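Local coordinates for N-acetylneuraminic acid (Sialic acid) synthetase (PDB 6NCS), which probably makes N-acetylneuraminic acid or its 9-phosphate as a manganese-binding synthase of the NeuB family, at residues 121-126 with 146-151; 171-176 with 201-206; 64-69 with 78-83; 129-134 with 157-162. All coordinates share one frame; numbering follows the deposited sequence. Where two conformers were deposited one is given.

Contacts 1 and 2 lie in the parallel sheet of the barrel, where strands 146-150 and 173-178 are neighbours and backbone hydrogen bonds, such as Leu176 N to Leu149 O, join one contact to the other. Both are buried and mostly apolar, although contact 1 carries a lysine that reaches toward the manganese side of the barrel, whereas contact 2 begins with an aromatic cluster. Contact 4 sits one layer out, where the loop 129-134 meets helix 156-168; apolar groups and one bridging water join its two segments, and it packs on Leu149 and Arg151. Contact 3, about 20 Å or more from the others between centres, is more open and depends on charge. Contacts 3 and 4 both touch the second subunit.

Contact 1: residues 121-126 with 146-151; sequences VEILKI and IVILSR
Lys125 runs across Ile148 toward Ser150, each of its atoms with a neighbour on the way. CB and CG pass beside the carbonyl oxygen of Ile148. With CG anti to the backbone N (chi1 172°) and a bend at chi2, the chain swings CD to 3.4 Å from Ile148 O and 3.8 Å from Ile148 CG2, the two side chains crossing at about a right angle. CE meets Ser150 CB at 3.8 Å. NZ at the tip forms a salt bridge with Glu229 and a hydrogen bond, at 2.9 Å, to a water; a bound citrate lies very close. This water also bonds the hydroxyl of Ser150 in one of its two deposited conformers. Beneath this lies the pairing of parallel strands 123-126 and 146-150, joined through helix 134-143 as a beta-alpha-beta unit in the TIM barrel of the NeuB family. Leu124 gives its N-H to Ile146 O at 2.7 Å and takes that of Ile148 N on its O at 2.8 Å, bonding to the two residues that flank its partner Val147. On the lysine's face, Ile123 CG2 meets Ile148 CD1 at 3.9 Å. On the other, Ile126 CG2 rests 3.7 Å from Leu149 CD1.

Contact 2: residues 171-176 with 201-206; sequences SPFILL and YEFPIG
Phe203 turns its CG in between the backbone N and the carbonyl carbon (chi1 45°), while Phe173 carries its ring out opposite the backbone N (chi1 -178°), and these two choices set the rings against each other. They form a T-shaped stack: the edge of Phe173 is driven at the face of Phe203, with ring centroids 4.9 Å apart and planes at 86°. Phe173 CD2 stands over the centre of the Phe203 ring, and on the opposite face lies Tyr201 CB, nearer the rim, so the Phe203 ring is held between Phe173 and Tyr201. Its own CB comes within 3.3 Å of the Phe173 O, and its CE1 touches Leu175 CB at 3.7 Å. Leu175 CB is shared with Ile205 CD1, 3.9 Å away, which bends back toward it. The Tyr201 hydroxyl, beyond this cluster, bonds Glu160 on helix 156-168.

Further along, the two strands pair. Leu175 donates through its N to Pro204 O at 3.2 Å, and takes the N-H of Gly206 on its own O at 2.9 Å. Gly206 has no side chain, and Leu176 CD2 lies directly against its CA at 3.7 Å. Ile205 N bonds the carboxylate of Glu226, just before strand 227-231. This is the parallel pairing of strands 173-178 and 205-209, bridged by helix 193-200: a beta-alpha-beta unit of the TIM barrel, the rings packing against helix 156-168 while strand 205-209 runs on toward His210 at the manganese site.

Contact 3: residues 64-69 with 78-83; sequences NSEERF and LVKPAE
A salt-bridge network of Glu66, Lys80 and Glu83 ties the start of the short helix 65-69 to segment 78-83, at the far end of helix 73-79. At its heart is Glu83 OE2, which accepts from three donors. The hydroxyl Ser65 OG gives to it at 2.6 Å on its anti lone pair. From the same residue Ser65 N donates at 2.8 Å, arriving from above the carboxylate plane, 46° out of it. Lys80 NZ, 2.9 Å away, meets OE2 on the syn side. That ammonium also bonds Glu66 OE1 at 2.8 Å, on the syn lone pair, the two side chains crossing at about a right angle; the bend of Lys80 at chi2 (50°) brings it round to both acids. The positive charge probably eases the nearness of the two carboxylates. A water bridges Glu83 OE1 and Asn64 ND2, while Asn64 is the N-cap, its OD1 accepting from Glu67 N at 2.8 Å. On a side turned from Lys80, Glu67 forms salt bridges with Arg288 and Lys290 of the second subunit. Val79 CG2 meets the edge of the Phe69 ring, 3.8 Å from CE2, and lies close to the Ser65 hydroxyl. The helix 65-69 comes directly after strand 57-62 of the barrel and rests on Ala75 and Val76 of helix 73-79.

Contact 4: residues 129-134 with 157-162; sequences CDICNI and SEIETA
The carbonyl oxygen of Glu158 takes two donors: the helical N-H of Ala162, and a water at 2.8 Å. The same water donates to Ile131 O at 2.9 Å, and so bridges the loop to the helix where no direct hydrogen bond joins them. Around it the fit is apolar. Ile131 sends CG1 out opposite its backbone N (chi1 -166°), which lays CG1 against Ala162 CB at 3.9 Å and carries CD1 on to Ile159 CG1 at 4.2 Å. The next residue, Cys132, sets SG alongside the end of Glu158, 4.1 Å from its CD. That carboxylate has its polar partners elsewhere, OE1 bonding Ser155 N and making a salt bridge with Arg284 of the second subunit. A type I turn from Asp130 to Asn133 shapes the loop, and Asn133 ND2 reaches back to Asp130 OD1 at 3.0 Å; the acceptor lies in the Asn133 amide plane, while the donor comes from above the Asp130 carboxylate, 72° out of its plane. Asn133 also N-caps helix 134-143, through Leu136 N. The turn links strand 123-126 to helix 134-143 and packs against helix 156-168, with Ile131 and Ala162 both resting on Leu149 of strand 146-150.

Contact 1: residues 121-126 with 146-151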
loop_
_atom_site.group_PDB
_atom_site.type_symbol
_atom_site.label_atom_id
_atom_site.label_comp_id
_atom_site.label_asym_id
_atom_site.label_seq_id
_atom_site.Cartn_x
_atom_site.Cartn_y
_atom_site.Cartn_z
ATOM N N VAL A 121 -12.436 29.990 8.616
ATOM C CA VAL A 121 -11.903 28.702 8.182
ATOM C C VAL A 121 -12.811 27.592 8.702
ATOM O O VAL A 121 -13.448 27.721 9.754
ATOM C CB VAL A 121 -10.446 28.481 8.638
ATOM C CG1 VAL A 121 -9.581 29.689 8.274
ATOM C CG2 VAL A 121 -10.387 28.169 10.136
ATOM N N GLU A 122 -12.893 26.499 7.942
ATOM C CA GLU A 122 -13.726 25.366 8.324
ATOM C C GLU A 122 -12.925 24.166 8.796
ATOM O O GLU A 122 -13.521 23.229 9.338
ATOM C CB GLU A 122 -14.632 24.942 7.153
ATOM C CG GLU A 122 -15.728 25.962 6.805
ATOM C CD GLU A 122 -16.720 26.211 7.944
ATOM O OE1 GLU A 122 -16.886 25.331 8.821
ATOM O OE2 GLU A 122 -17.343 27.298 7.958
ATOM N N ILE A 123 -11.607 24.173 8.598
ATOM C CA ILE A 123 -10.708 23.094 9.000
ATOM C C ILE A 123 -9.537 23.695 9.759
ATOM O O ILE A 123 -8.993 24.729 9.356
ATOM C CB ILE A 123 -10.163 22.303 7.789
ATOM C CG1 ILE A 123 -11.280 21.748 6.926
ATOM C CG2 ILE A 123 -9.280 21.144 8.258
ATOM C CD1 ILE A 123 -10.746 20.869 5.802
ATOM N N LEU A 124 -9.119 23.020 10.830
ATOM C CA LEU A 124 -7.898 23.353 11.552
ATOM C C LEU A 124 -6.911 22.197 11.444
ATOM O O LEU A 124 -7.291 21.029 11.585
ATOM C CB LEU A 124 -8.183 23.630 13.036
ATOM C CG LEU A 124 -9.145 24.752 13.413
ATOM C CD1 LEU A 124 -9.481 24.645 14.889
ATOM C CD2 LEU A 124 -8.510 26.101 13.110
ATOM N N LYS A 125 -5.642 22.514 11.209
ATOM C CA LYS A 125 -4.576 21.531 11.335
ATOM C C LYS A 125 -3.863 21.750 12.661
ATOM O O LYS A 125 -3.594 22.890 13.034
ATOM C CB LYS A 125 -3.570 21.666 10.186
ATOM C CG LYS A 125 -2.325 20.814 10.339
ATOM C CD LYS A 125 -2.623 19.360 10.104
ATOM C CE LYS A 125 -1.454 18.487 10.550
ATOM N NZ LYS A 125 -0.216 18.749 9.762
ATOM N N ILE A 126 -3.552 20.663 13.371
ATOM C CA ILE A 126 -2.739 20.735 14.582
ATOM C C ILE A 126 -1.443 19.988 14.311
ATOM O O ILE A 126 -1.468 18.807 13.931
ATOM C CB ILE A 126 -3.456 20.156 15.809
ATOM C CG1 ILE A 126 -4.750 20.919 16.090
ATOM C CG2 ILE A 126 -2.535 20.210 17.027
ATOM C CD1 ILE A 126 -4.543 22.365 16.468
ATOM N N ILE A 146 -13.649 21.163 11.723
ATOM C CA ILE A 146 -12.949 19.937 11.360
ATOM C C ILE A 146 -11.505 20.062 11.809
ATOM O O ILE A 146 -10.871 21.098 11.595
ATOM C CB ILE A 146 -13.014 19.703 9.842
ATOM C CG1 ILE A 146 -14.465 19.611 9.360
ATOM C CG2 ILE A 146 -12.190 18.466 9.442
ATOM C CD1 ILE A 146 -14.584 19.873 7.868
ATOM N N VAL A 147 -10.971 19.009 12.424
ATOM C CA VAL A 147 -9.616 19.046 12.963
ATOM C C VAL A 147 -8.814 17.931 12.319
ATOM O O VAL A 147 -9.232 16.767 12.345
ATOM C CB VAL A 147 -9.589 18.895 14.491
ATOM C CG1 VAL A 147 -8.138 18.910 14.971
ATOM C CG2 VAL A 147 -10.390 20.007 15.162
ATOM N N ILE A 148 -7.669 18.291 11.750
ATOM C CA ILE A 148 -6.684 17.330 11.275
ATOM C C ILE A 148 -5.508 17.391 12.236
ATOM O O ILE A 148 -4.906 18.456 12.414
ATOM C CB ILE A 148 -6.225 17.640 9.845
ATOM C CG1 ILE A 148 -7.418 17.699 8.882
ATOM C CG2 ILE A 148 -5.209 16.595 9.419
ATOM C CD1 ILE A 148 -7.018 18.102 7.445
ATOM N N LEU A 149 -5.188 16.260 12.866
ATOM C CA LEU A 149 -4.065 16.147 13.791
ATOM C C LEU A 149 -3.020 15.216 13.191
ATOM O O LEU A 149 -3.370 14.152 12.682
ATOM C CB LEU A 149 -4.535 15.590 15.135
ATOM C CG LEU A 149 -3.478 15.280 16.200
ATOM C CD1 LEU A 149 -2.808 16.568 16.709
ATOM C CD2 LEU A 149 -4.115 14.499 17.347
ATOM N N SER A 150 -1.757 15.621 13.222
ATOM C CA SER A 150 -0.639 14.760 12.855
ATOM C C SER A 150 -0.006 14.190 14.116
ATOM O O SER A 150 0.045 14.859 15.150
ATOM C CB SER A 150 0.417 15.528 12.059
ATOM O OG SER A 150 -0.006 15.751 10.729
ATOM N N ARG A 151 0.491 12.947 14.029
ATOM C CA ARG A 151 0.982 12.250 15.218
ATOM C C ARG A 151 2.490 12.010 15.214
ATOM O O ARG A 151 2.964 11.115 15.918
ATOM C CB ARG A 151 0.233 10.921 15.443
ATOM C CG ARG A 151 0.100 9.927 14.258
ATOM C CD ARG A 151 1.441 9.267 13.861
ATOM N NE ARG A 151 2.178 8.696 14.992
ATOM C CZ ARG A 151 2.730 7.484 14.983
ATOM N NH1 ARG A 151 2.625 6.723 13.904
ATOM N NH2 ARG A 151 3.395 7.034 16.040
HETATM O O HOH W 1 2.206 17.158 9.768
#

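Contact 2: residues 171-176 with 201-206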
loop_
_atom_site.group_PDB
_atom_site.type_symbol
_atom_site.label_atom_id
_atom_site.label_comp_id
_atom_site.label_asym_id
_atom_site.label_seq_id
_atom_site.Cartn_x
_atom_site.Cartn_y
_atom_site.Cartn_z
ATOM N N SER A 171 -15.966 16.238 17.719
ATOM C CA SER A 171 -15.347 17.004 16.645
ATOM C C SER A 171 -15.195 16.135 15.397
ATOM O O SER A 171 -14.833 14.953 15.501
ATOM C CB SER A 171 -13.967 17.513 17.072
ATOM O OG SER A 171 -14.033 18.264 18.275
ATOM N N PRO A 172 -15.469 16.670 14.207
ATOM C CA PRO A 172 -15.045 15.964 12.991
ATOM C C PRO A 172 -13.528 15.919 12.988
ATOM O O PRO A 172 -12.862 16.940 13.183
ATOM C CB PRO A 172 -15.602 16.826 11.846
ATOM C CG PRO A 172 -16.551 17.787 12.491
ATOM C CD PRO A 172 -16.052 17.984 13.899
ATOM N N PHE A 173 -12.982 14.715 12.840
ATOM C CA PHE A 173 -11.598 14.495 13.211
ATOM C C PHE A 173 -10.911 13.584 12.204
ATOM O O PHE A 173 -11.466 12.564 11.787
ATOM C CB PHE A 173 -11.515 13.896 14.620
ATOM C CG PHE A 173 -10.116 13.678 15.096
ATOM C CD1 PHE A 173 -9.342 14.745 15.519
ATOM C CD2 PHE A 173 -9.578 12.405 15.127
ATOM C CE1 PHE A 173 -8.041 14.550 15.951
ATOM C CE2 PHE A 173 -8.281 12.194 15.556
ATOM C CZ PHE A 173 -7.509 13.274 15.982
ATOM N N ILE A 174 -9.697 13.969 11.833
ATOM C CA ILE A 174 -8.841 13.241 10.904
ATOM C C ILE A 174 -7.466 13.120 11.548
ATOM O O ILE A 174 -6.952 14.093 12.107
ATOM C CB ILE A 174 -8.755 13.984 9.556
ATOM C CG1 ILE A 174 -10.129 13.994 8.887
ATOM C CG2 ILE A 174 -7.665 13.404 8.645
ATOM C CD1 ILE A 174 -10.303 15.105 7.866
ATOM N N LEU A 175 -6.856 11.936 11.459
ATOM C CA LEU A 175 -5.527 11.719 12.021
ATOM C C LEU A 175 -4.547 11.380 10.904
ATOM O O LEU A 175 -4.838 10.520 10.071
ATOM C CB LEU A 175 -5.576 10.594 13.045
ATOM C CG LEU A 175 -4.312 10.244 13.810
ATOM C CD1 LEU A 175 -3.918 11.447 14.669
ATOM C CD2 LEU A 175 -4.576 9.034 14.704
ATOM N N LEU A 176 -3.393 12.049 10.878
ATOM C CA LEU A 176 -2.363 11.767 9.881
ATOM C C LEU A 176 -1.174 11.066 10.531
ATOM O O LEU A 176 -0.572 11.596 11.469
ATOM C CB LEU A 176 -1.882 13.044 9.195
ATOM C CG LEU A 176 -2.938 13.958 8.576
ATOM C CD1 LEU A 176 -2.251 15.179 7.913
ATOM C CD2 LEU A 176 -3.781 13.194 7.578
ATOM N N TYR A 201 -9.110 2.863 14.714
ATOM C CA TYR A 201 -10.026 3.997 14.746
ATOM C C TYR A 201 -10.970 3.961 13.551
ATOM O O TYR A 201 -10.673 3.361 12.517
ATOM C CB TYR A 201 -9.243 5.310 14.743
ATOM C CG TYR A 201 -8.375 5.484 15.965
ATOM C CD1 TYR A 201 -8.947 5.658 17.214
ATOM C CD2 TYR A 201 -6.989 5.496 15.865
ATOM C CE1 TYR A 201 -8.166 5.830 18.345
ATOM C CE2 TYR A 201 -6.194 5.679 16.982
ATOM C CZ TYR A 201 -6.790 5.845 18.222
ATOM O OH TYR A 201 -6.014 6.013 19.345
ATOM N N GLU A 202 -12.110 4.644 13.693
ATOM C CA GLU A 202 -13.155 4.647 12.673
ATOM C C GLU A 202 -13.123 5.879 11.775
ATOM O O GLU A 202 -13.776 5.874 10.728
ATOM C CB GLU A 202 -14.543 4.532 13.328
ATOM N N PHE A 203 -12.378 6.916 12.141
ATOM C CA PHE A 203 -12.311 8.154 11.374
ATOM C C PHE A 203 -11.219 8.058 10.314
ATOM O O PHE A 203 -10.395 7.131 10.329
ATOM C CB PHE A 203 -12.077 9.337 12.324
ATOM C CG PHE A 203 -11.012 9.091 13.366
ATOM C CD1 PHE A 203 -9.668 9.130 13.025
ATOM C CD2 PHE A 203 -11.359 8.809 14.679
ATOM C CE1 PHE A 203 -8.678 8.895 13.988
ATOM C CE2 PHE A 203 -10.383 8.575 15.645
ATOM C CZ PHE A 203 -9.045 8.623 15.302
ATOM N N PRO A 204 -11.191 8.990 9.353
ATOM C CA PRO A 204 -10.215 8.879 8.256
ATOM C C PRO A 204 -8.777 9.014 8.743
ATOM O O PRO A 204 -8.469 9.828 9.619
ATOM C CB PRO A 204 -10.599 10.038 7.327
ATOM C CG PRO A 204 -12.073 10.247 7.594
ATOM C CD PRO A 204 -12.165 10.072 9.090
ATOM N N ILE A 205 -7.895 8.199 8.160
ATOM C CA ILE A 205 -6.465 8.206 8.456
ATOM C C ILE A 205 -5.721 8.594 7.188
ATOM O O ILE A 205 -6.023 8.081 6.105
ATOM C CB ILE A 205 -5.977 6.824 8.947
ATOM C CG1 ILE A 205 -6.817 6.340 10.133
ATOM C CG2 ILE A 205 -4.492 6.884 9.306
ATOM C CD1 ILE A 205 -6.748 7.263 11.320
ATOM N N GLY A 206 -4.739 9.482 7.323
ATOM C CA GLY A 206 -3.917 9.814 6.182
ATOM C C GLY A 206 -2.445 9.867 6.535
ATOM O O GLY A 206 -2.002 9.215 7.487
#

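Contact 3: residues 64-69 with 78-83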
loop_
_atom_site.group_PDB
_atom_site.type_symbol
_atom_site.label_atom_id
_atom_site.label_comp_id
_atom_site.label_asym_id
_atom_site.label_seq_id
_atom_site.Cartn_x
_atom_site.Cartn_y
_atom_site.Cartn_z
ATOM N N ASN A 64 2.963 32.788 16.719
ATOM C CA ASN A 64 3.873 33.797 17.244
ATOM C C ASN A 64 5.227 33.135 17.469
ATOM O O ASN A 64 5.311 32.099 18.139
ATOM C CB ASN A 64 3.333 34.393 18.547
ATOM C CG ASN A 64 4.343 35.286 19.244
ATOM O OD1 ASN A 64 5.033 34.858 20.168
ATOM N ND2 ASN A 64 4.430 36.540 18.803
ATOM N N SER A 65 6.280 33.721 16.890
ATOM C CA SER A 65 7.600 33.089 16.902
ATOM C C SER A 65 8.083 32.809 18.321
ATOM O O SER A 65 8.558 31.705 18.619
ATOM C CB SER A 65 8.608 33.974 16.167
ATOM O OG SER A 65 8.216 34.179 14.818
ATOM N N GLU A 66 7.993 33.810 19.204
ATOM C CA GLU A 66 8.479 33.647 20.571
ATOM C C GLU A 66 7.677 32.595 21.333
ATOM O O GLU A 66 8.238 31.815 22.112
ATOM C CB GLU A 66 8.436 34.987 21.305
ATOM C CG GLU A 66 9.496 35.979 20.851
ATOM C CD GLU A 66 9.069 36.816 19.658
ATOM O OE1 GLU A 66 7.982 36.566 19.091
ATOM O OE2 GLU A 66 9.825 37.743 19.296
ATOM N N GLU A 67 6.359 32.568 21.135
ATOM C CA GLU A 67 5.546 31.536 21.766
ATOM C C GLU A 67 5.957 30.157 21.266
ATOM O O GLU A 67 6.032 29.191 22.038
ATOM C CB GLU A 67 4.069 31.806 21.472
ATOM C CG GLU A 67 3.082 31.066 22.350
ATOM C CD GLU A 67 2.842 29.634 21.914
ATOM O OE1 GLU A 67 3.132 29.289 20.742
ATOM O OE2 GLU A 67 2.353 28.848 22.758
ATOM N N ARG A 68 6.261 30.061 19.978
ATOM C CA ARG A 68 6.498 28.767 19.357
ATOM C C ARG A 68 7.871 28.212 19.719
ATOM O O ARG A 68 8.023 26.998 19.907
ATOM C CB ARG A 68 6.348 28.907 17.847
ATOM C CG ARG A 68 6.503 27.628 17.061
ATOM C CD ARG A 68 6.225 27.918 15.606
ATOM N NE ARG A 68 6.434 26.772 14.732
ATOM C CZ ARG A 68 6.124 26.775 13.442
ATOM N NH1 ARG A 68 5.596 27.870 12.893
ATOM N NH2 ARG A 68 6.333 25.694 12.702
ATOM N N PHE A 69 8.890 29.071 19.824
ATOM C CA PHE A 69 10.250 28.571 19.993
ATOM C C PHE A 69 10.954 29.036 21.256
ATOM O O PHE A 69 12.050 28.539 21.539
ATOM C CB PHE A 69 11.105 28.927 18.767
ATOM C CG PHE A 69 10.721 28.162 17.538
ATOM C CD1 PHE A 69 10.935 26.793 17.471
ATOM C CD2 PHE A 69 10.112 28.794 16.468
ATOM C CE1 PHE A 69 10.568 26.078 16.356
ATOM C CE2 PHE A 69 9.740 28.085 15.347
ATOM C CZ PHE A 69 9.970 26.720 15.287
ATOM N N LEU A 78 14.675 33.136 12.663
ATOM C CA LEU A 78 14.446 32.523 11.358
ATOM C C LEU A 78 12.984 32.618 10.938
ATOM O O LEU A 78 12.683 32.901 9.773
ATOM C CB LEU A 78 14.895 31.061 11.378
ATOM C CG LEU A 78 14.624 30.294 10.079
ATOM C CD1 LEU A 78 15.681 30.617 9.027
ATOM C CD2 LEU A 78 14.522 28.797 10.322
ATOM N N VAL A 79 12.056 32.375 11.865
ATOM C CA VAL A 79 10.641 32.319 11.505
ATOM C C VAL A 79 9.916 33.639 11.723
ATOM O O VAL A 79 8.770 33.781 11.268
ATOM C CB VAL A 79 9.902 31.197 12.270
ATOM C CG1 VAL A 79 10.545 29.838 11.998
ATOM C CG2 VAL A 79 9.845 31.504 13.759
ATOM N N LYS A 80 10.529 34.599 12.414
ATOM C CA LYS A 80 9.889 35.899 12.605
ATOM C C LYS A 80 9.431 36.549 11.302
ATOM O O LYS A 80 8.290 37.038 11.256
ATOM C CB LYS A 80 10.835 36.829 13.376
ATOM C CG LYS A 80 10.128 38.022 13.979
ATOM C CD LYS A 80 8.922 37.530 14.753
ATOM C CE LYS A 80 8.435 38.521 15.774
ATOM N NZ LYS A 80 7.416 37.893 16.661
ATOM N N PRO A 81 10.234 36.592 10.227
ATOM C CA PRO A 81 9.768 37.267 9.004
ATOM C C PRO A 81 8.587 36.594 8.337
ATOM O O PRO A 81 7.881 37.260 7.577
ATOM C CB PRO A 81 11.000 37.235 8.087
ATOM C CG PRO A 81 12.143 37.103 9.002
ATOM C CD PRO A 81 11.663 36.244 10.126
ATOM N N ALA A 82 8.358 35.309 8.578
ATOM C CA ALA A 82 7.305 34.571 7.897
ATOM C C ALA A 82 5.971 34.632 8.624
ATOM O O ALA A 82 5.020 33.975 8.196
ATOM C CB ALA A 82 7.728 33.109 7.708
ATOM N N GLU A 83 5.868 35.407 9.704
ATOM C CA GLU A 83 4.591 35.538 10.391
ATOM C C GLU A 83 3.594 36.275 9.508
ATOM O O GLU A 83 3.918 37.313 8.922
ATOM C CB GLU A 83 4.765 36.284 11.712
ATOM C CG GLU A 83 5.414 35.463 12.817
ATOM C CD GLU A 83 5.409 36.173 14.162
ATOM O OE1 GLU A 83 4.581 37.088 14.350
ATOM O OE2 GLU A 83 6.236 35.817 15.031
HETATM O O HOH W 2 3.037 37.329 16.501
#

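Contact 4: residues 129-134 with 157-162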
loop_
_atom_site.group_PDB
_atom_site.type_symbol
_atom_site.label_atom_id
_atom_site.label_comp_id
_atom_site.label_asym_id
_atom_site.label_seq_id
_atom_site.Cartn_x
_atom_site.Cartn_y
_atom_site.Cartn_z
ATOM N N CYS A 129 4.084 18.509 16.779
ATOM C CA CYS A 129 4.677 18.965 18.029
ATOM C C CYS A 129 3.640 19.378 19.063
ATOM O O CYS A 129 4.005 19.579 20.228
ATOM C CB CYS A 129 5.614 20.142 17.757
ATOM S SG CYS A 129 4.743 21.634 17.186
ATOM N N ASP A 130 2.370 19.520 18.676
ATOM C CA ASP A 130 1.323 19.929 19.600
ATOM C C ASP A 130 0.393 18.780 19.963
ATOM O O ASP A 130 -0.698 19.007 20.487
ATOM C CB ASP A 130 0.543 21.105 19.015
ATOM C CG ASP A 130 1.311 22.392 19.146
ATOM O OD1 ASP A 130 2.036 22.508 20.160
ATOM O OD2 ASP A 130 1.224 23.263 18.251
ATOM N N ILE A 131 0.811 17.539 19.715
ATOM C CA ILE A 131 -0.050 16.419 20.070
ATOM C C ILE A 131 -0.166 16.248 21.578
ATOM O O ILE A 131 -1.069 15.546 22.045
ATOM C CB ILE A 131 0.447 15.137 19.367
ATOM C CG1 ILE A 131 -0.625 14.042 19.450
ATOM C CG2 ILE A 131 1.784 14.687 19.954
ATOM C CD1 ILE A 131 -0.514 12.980 18.395
ATOM N N CYS A 132 0.702 16.902 22.353
ATOM C CA CYS A 132 0.595 16.938 23.802
ATOM C C CYS A 132 0.285 18.337 24.311
ATOM O O CYS A 132 0.444 18.601 25.507
ATOM C CB CYS A 132 1.883 16.426 24.446
ATOM S SG CYS A 132 2.294 14.742 23.958
ATOM N N ASN A 133 -0.152 19.235 23.428
ATOM C CA ASN A 133 -0.512 20.605 23.798
ATOM C C ASN A 133 -1.995 20.611 24.173
ATOM O O ASN A 133 -2.873 20.933 23.370
ATOM C CB ASN A 133 -0.205 21.545 22.637
ATOM C CG ASN A 133 -0.291 23.015 23.007
ATOM O OD1 ASN A 133 -1.020 23.407 23.918
ATOM N ND2 ASN A 133 0.459 23.844 22.284
ATOM N N ILE A 134 -2.270 20.243 25.428
ATOM C CA ILE A 134 -3.645 19.966 25.845
ATOM C C ILE A 134 -4.521 21.204 25.695
ATOM O O ILE A 134 -5.661 21.124 25.219
ATOM C CB ILE A 134 -3.671 19.433 27.291
ATOM C CG1 ILE A 134 -2.755 18.217 27.422
ATOM C CG2 ILE A 134 -5.101 19.078 27.699
ATOM C CD1 ILE A 134 -3.109 17.087 26.479
ATOM N N SER A 157 -0.214 5.686 23.452
ATOM C CA SER A 157 -0.943 6.296 24.558
ATOM C C SER A 157 -1.126 7.792 24.341
ATOM O O SER A 157 -2.176 8.350 24.680
ATOM C CB SER A 157 -0.223 6.026 25.882
ATOM O OG SER A 157 1.089 6.564 25.878
ATOM N N GLU A 158 -0.112 8.463 23.789
ATOM C CA GLU A 158 -0.232 9.895 23.543
ATOM C C GLU A 158 -1.283 10.175 22.478
ATOM O O GLU A 158 -2.026 11.162 22.569
ATOM C CB GLU A 158 1.127 10.468 23.143
ATOM C CG GLU A 158 2.081 10.585 24.322
ATOM C CD GLU A 158 3.529 10.809 23.931
ATOM O OE1 GLU A 158 3.857 10.697 22.733
ATOM O OE2 GLU A 158 4.346 11.089 24.834
ATOM N N ILE A 159 -1.352 9.314 21.462
ATOM C CA ILE A 159 -2.374 9.438 20.421
ATOM C C ILE A 159 -3.766 9.254 21.015
ATOM O O ILE A 159 -4.693 10.019 20.723
ATOM C CB ILE A 159 -2.108 8.418 19.300
ATOM C CG1 ILE A 159 -0.825 8.791 18.544
ATOM C CG2 ILE A 159 -3.310 8.312 18.360
ATOM C CD1 ILE A 159 -0.370 7.708 17.553
ATOM N N GLU A 160 -3.938 8.221 21.844
ATOM C CA GLU A 160 -5.246 7.957 22.436
ATOM C C GLU A 160 -5.711 9.130 23.291
ATOM O O GLU A 160 -6.894 9.504 23.258
ATOM C CB GLU A 160 -5.194 6.667 23.261
ATOM C CG GLU A 160 -6.560 6.178 23.742
ATOM C CD GLU A 160 -7.479 5.756 22.604
ATOM O OE1 GLU A 160 -6.973 5.351 21.538
ATOM O OE2 GLU A 160 -8.714 5.831 22.775
ATOM N N THR A 161 -4.798 9.727 24.066
ATOM C CA THR A 161 -5.165 10.891 24.871
ATOM C C THR A 161 -5.619 12.042 23.984
ATOM O O THR A 161 -6.634 12.687 24.266
ATOM C CB THR A 161 -3.989 11.307 25.755
ATOM O OG1 THR A 161 -3.725 10.261 26.696
ATOM C CG2 THR A 161 -4.301 12.592 26.519
ATOM N N ALA A 162 -4.901 12.295 22.889
ATOM C CA ALA A 162 -5.294 13.372 21.985
ATOM C C ALA A 162 -6.626 13.060 21.305
ATOM O O ALA A 162 -7.518 13.915 21.232
ATOM C CB ALA A 162 -4.195 13.606 20.945
HETATM O O HOH W 3 -1.457 13.488 23.983
#